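Local coordinates for protein dextranase (Pseudarthrobacter oxydans, PDB 6NZS) that hydrolyses internal alpha-1,6-glucosidic linkages of dextran as an endo-acting enzyme of glycoside hydrolase family 49, at residues S185-A190 / V404-E409. Residues are numbered along the deposited sequence; the frame is centred on the assembly and turned at random.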
loop_
_atom_site.group_PDB
_atom_site.type_symbol
_atom_site.label_atom_id
_atom_site.label_comp_id
_atom_site.label_asym_id
_atom_site.label_seq_id
_atom_site.Cartn_x
_atom_site.Cartn_y
_atom_site.Cartn_z
ATOM N N SER A 185 14.284 5.192 2.179
ATOM C CA SER A 185 13.475 5.608 1.047
ATOM C C SER A 185 12.939 7.022 1.247
ATOM O O SER A 185 12.879 7.551 2.364
ATOM C CB SER A 185 12.358 4.603 0.786
ATOM O OG SER A 185 11.471 4.479 1.880
ATOM N N MET A 186 12.563 7.643 0.129
ATOM C CA MET A 186 12.089 9.025 0.121
ATOM C C MET A 186 10.927 9.118 -0.856
ATOM O O MET A 186 11.135 9.050 -2.073
ATOM C CB MET A 186 13.201 9.996 -0.285
ATOM C CG MET A 186 12.735 11.456 -0.396
ATOM S SD MET A 186 12.078 12.086 1.168
ATOM C CE MET A 186 11.483 13.697 0.654
ATOM N N MET A 187 9.714 9.290 -0.325
ATOM C CA MET A 187 8.515 9.447 -1.131
ATOM C C MET A 187 8.108 10.909 -1.152
ATOM O O MET A 187 8.208 11.611 -0.141
ATOM C CB MET A 187 7.376 8.628 -0.526
ATOM C CG MET A 187 6.902 7.500 -1.413
ATOM S SD MET A 187 8.216 6.339 -1.798
ATOM C CE MET A 187 8.665 5.830 -0.133
ATOM N N ILE A 188 7.654 11.368 -2.314
ATOM C CA ILE A 188 7.043 12.685 -2.453
ATOM C C ILE A 188 5.584 12.486 -2.829
ATOM O O ILE A 188 5.272 11.780 -3.799
ATOM C CB ILE A 188 7.759 13.552 -3.501
ATOM C CG1 ILE A 188 9.202 13.827 -3.070
ATOM C CG2 ILE A 188 6.994 14.872 -3.719
ATOM C CD1 ILE A 188 10.034 14.571 -4.107
ATOM N N PHE A 189 4.693 13.096 -2.058
ATOM C CA PHE A 189 3.268 13.079 -2.338
ATOM C C PHE A 189 2.903 14.516 -2.715
ATOM O O PHE A 189 2.647 15.355 -1.849
ATOM C CB PHE A 189 2.485 12.616 -1.108
ATOM C CG PHE A 189 2.848 11.230 -0.615
ATOM C CD1 PHE A 189 3.374 10.256 -1.468
ATOM C CD2 PHE A 189 2.636 10.905 0.715
ATOM C CE1 PHE A 189 3.685 8.986 -0.986
ATOM C CE2 PHE A 189 2.938 9.643 1.197
ATOM C CZ PHE A 189 3.466 8.679 0.345
ATOM N N ALA A 190 2.929 14.799 -4.022
ATOM C CA ALA A 190 2.584 16.111 -4.571
ATOM C C ALA A 190 1.096 16.062 -4.862
ATOM O O ALA A 190 0.671 15.471 -5.856
ATOM C CB ALA A 190 3.389 16.374 -5.841
ATOM N N VAL A 404 0.411 3.323 -7.047
ATOM C CA VAL A 404 1.848 3.109 -6.907
ATOM C C VAL A 404 2.053 2.263 -5.659
ATOM O O VAL A 404 1.492 2.574 -4.601
ATOM C CB VAL A 404 2.578 4.456 -6.779
ATOM C CG1 VAL A 404 4.058 4.242 -6.475
ATOM C CG2 VAL A 404 2.407 5.288 -8.058
ATOM N N ILE A 405 2.830 1.181 -5.778
ATOM C CA ILE A 405 2.956 0.204 -4.699
ATOM C C ILE A 405 4.427 -0.048 -4.394
ATOM O O ILE A 405 5.214 -0.332 -5.303
ATOM C CB ILE A 405 2.248 -1.120 -5.044
ATOM C CG1 ILE A 405 0.744 -0.872 -5.258
ATOM C CG2 ILE A 405 2.509 -2.164 -3.946
ATOM C CD1 ILE A 405 -0.017 -2.099 -5.765
ATOM N N TRP A 406 4.792 0.057 -3.112
ATOM C CA TRP A 406 6.092 -0.375 -2.600
ATOM C C TRP A 406 5.796 -1.614 -1.766
ATOM O O TRP A 406 5.346 -1.521 -0.622
ATOM C CB TRP A 406 6.745 0.720 -1.755
ATOM C CG TRP A 406 8.221 0.485 -1.504
ATOM C CD1 TRP A 406 8.830 -0.672 -1.069
ATOM C CD2 TRP A 406 9.266 1.441 -1.692
ATOM N NE1 TRP A 406 10.192 -0.475 -0.982
ATOM C CE2 TRP A 406 10.482 0.810 -1.358
ATOM C CE3 TRP A 406 9.289 2.780 -2.107
ATOM C CZ2 TRP A 406 11.714 1.470 -1.442
ATOM C CZ3 TRP A 406 10.502 3.425 -2.192
ATOM C CH2 TRP A 406 11.699 2.772 -1.872
ATOM N N LYS A 407 6.013 -2.779 -2.348
ATOM C CA LYS A 407 5.695 -4.024 -1.676
ATOM C C LYS A 407 6.871 -4.428 -0.794
ATOM O O LYS A 407 8.026 -4.228 -1.170
ATOM C CB LYS A 407 5.408 -5.083 -2.750
ATOM C CG LYS A 407 5.235 -6.505 -2.256
ATOM C CD LYS A 407 3.929 -6.661 -1.504
ATOM C CE LYS A 407 3.938 -7.930 -0.683
ATOM N NZ LYS A 407 2.581 -8.171 -0.081
ATOM N N ASN A 408 6.576 -4.965 0.398
ATOM C CA ASN A 408 7.640 -5.489 1.249
ATOM C C ASN A 408 7.818 -6.983 0.981
ATOM O O ASN A 408 7.959 -7.374 -0.181
ATOM C CB ASN A 408 7.409 -5.125 2.724
ATOM C CG ASN A 408 7.680 -3.645 3.009
ATOM O OD1 ASN A 408 7.917 -2.853 2.095
ATOM N ND2 ASN A 408 7.692 -3.283 4.289
ATOM N N GLU A 409 7.799 -7.831 2.013
ATOM C CA GLU A 409 8.224 -9.223 1.862
ATOM C C GLU A 409 7.075 -10.207 1.714
ATOM O O GLU A 409 7.178 -11.176 0.946
ATOM C CB GLU A 409 9.022 -9.646 3.100
ATOM C CG GLU A 409 10.344 -8.922 3.252
ATOM C CD GLU A 409 10.299 -7.818 4.283
ATOM O OE1 GLU A 409 9.206 -7.545 4.826
ATOM O OE2 GLU A 409 11.361 -7.218 4.549
#
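A chi1 of -165° swings the Trp406 indole away from its own backbone N and beside its carbonyl carbon, from where the six-membered ring reaches Ser185 and Met187, whose own chain bends at chi2 and chi3, both 59°, to bring SD and CE up to the indole. The contact joins two parts of a family 49 enzyme: strand 176-192 of the N-terminal Ig-like domain and strand 398-407 of the parallel beta-solenoid. No hydrogen bond links the two segments, and the nearest CA atoms, those of Ser185 and Trp406, are 10.2 Å apart, a separation spanned by side chains alone. Met187 makes a Met-aromatic contact, its SD lying 4.8 Å from the centroid of the Trp406 six-membered ring and 72° off the ring normal, an oblique approach. The methyl CE adds an apolar touch, 3.7 Å from Trp406 CZ3. Ser185 OG lies over one face of the indole, yet it is hydrogen-bonded to Thr84 O on the adjoining strand 84-92. At the polar end, Trp406 NE1 donates a hydrogen bond to Glu181 OE1, a second tie to strand 176-192, while His435 of the solenoid also meets the indole. Replacing Trp406 by an alanine is likely to leave Glu181 without this N-H partner and open a gap beside the Met187 thioether. The closest approach between the segments is Ser185 CB to Trp406 CH2, at 3.3 Å.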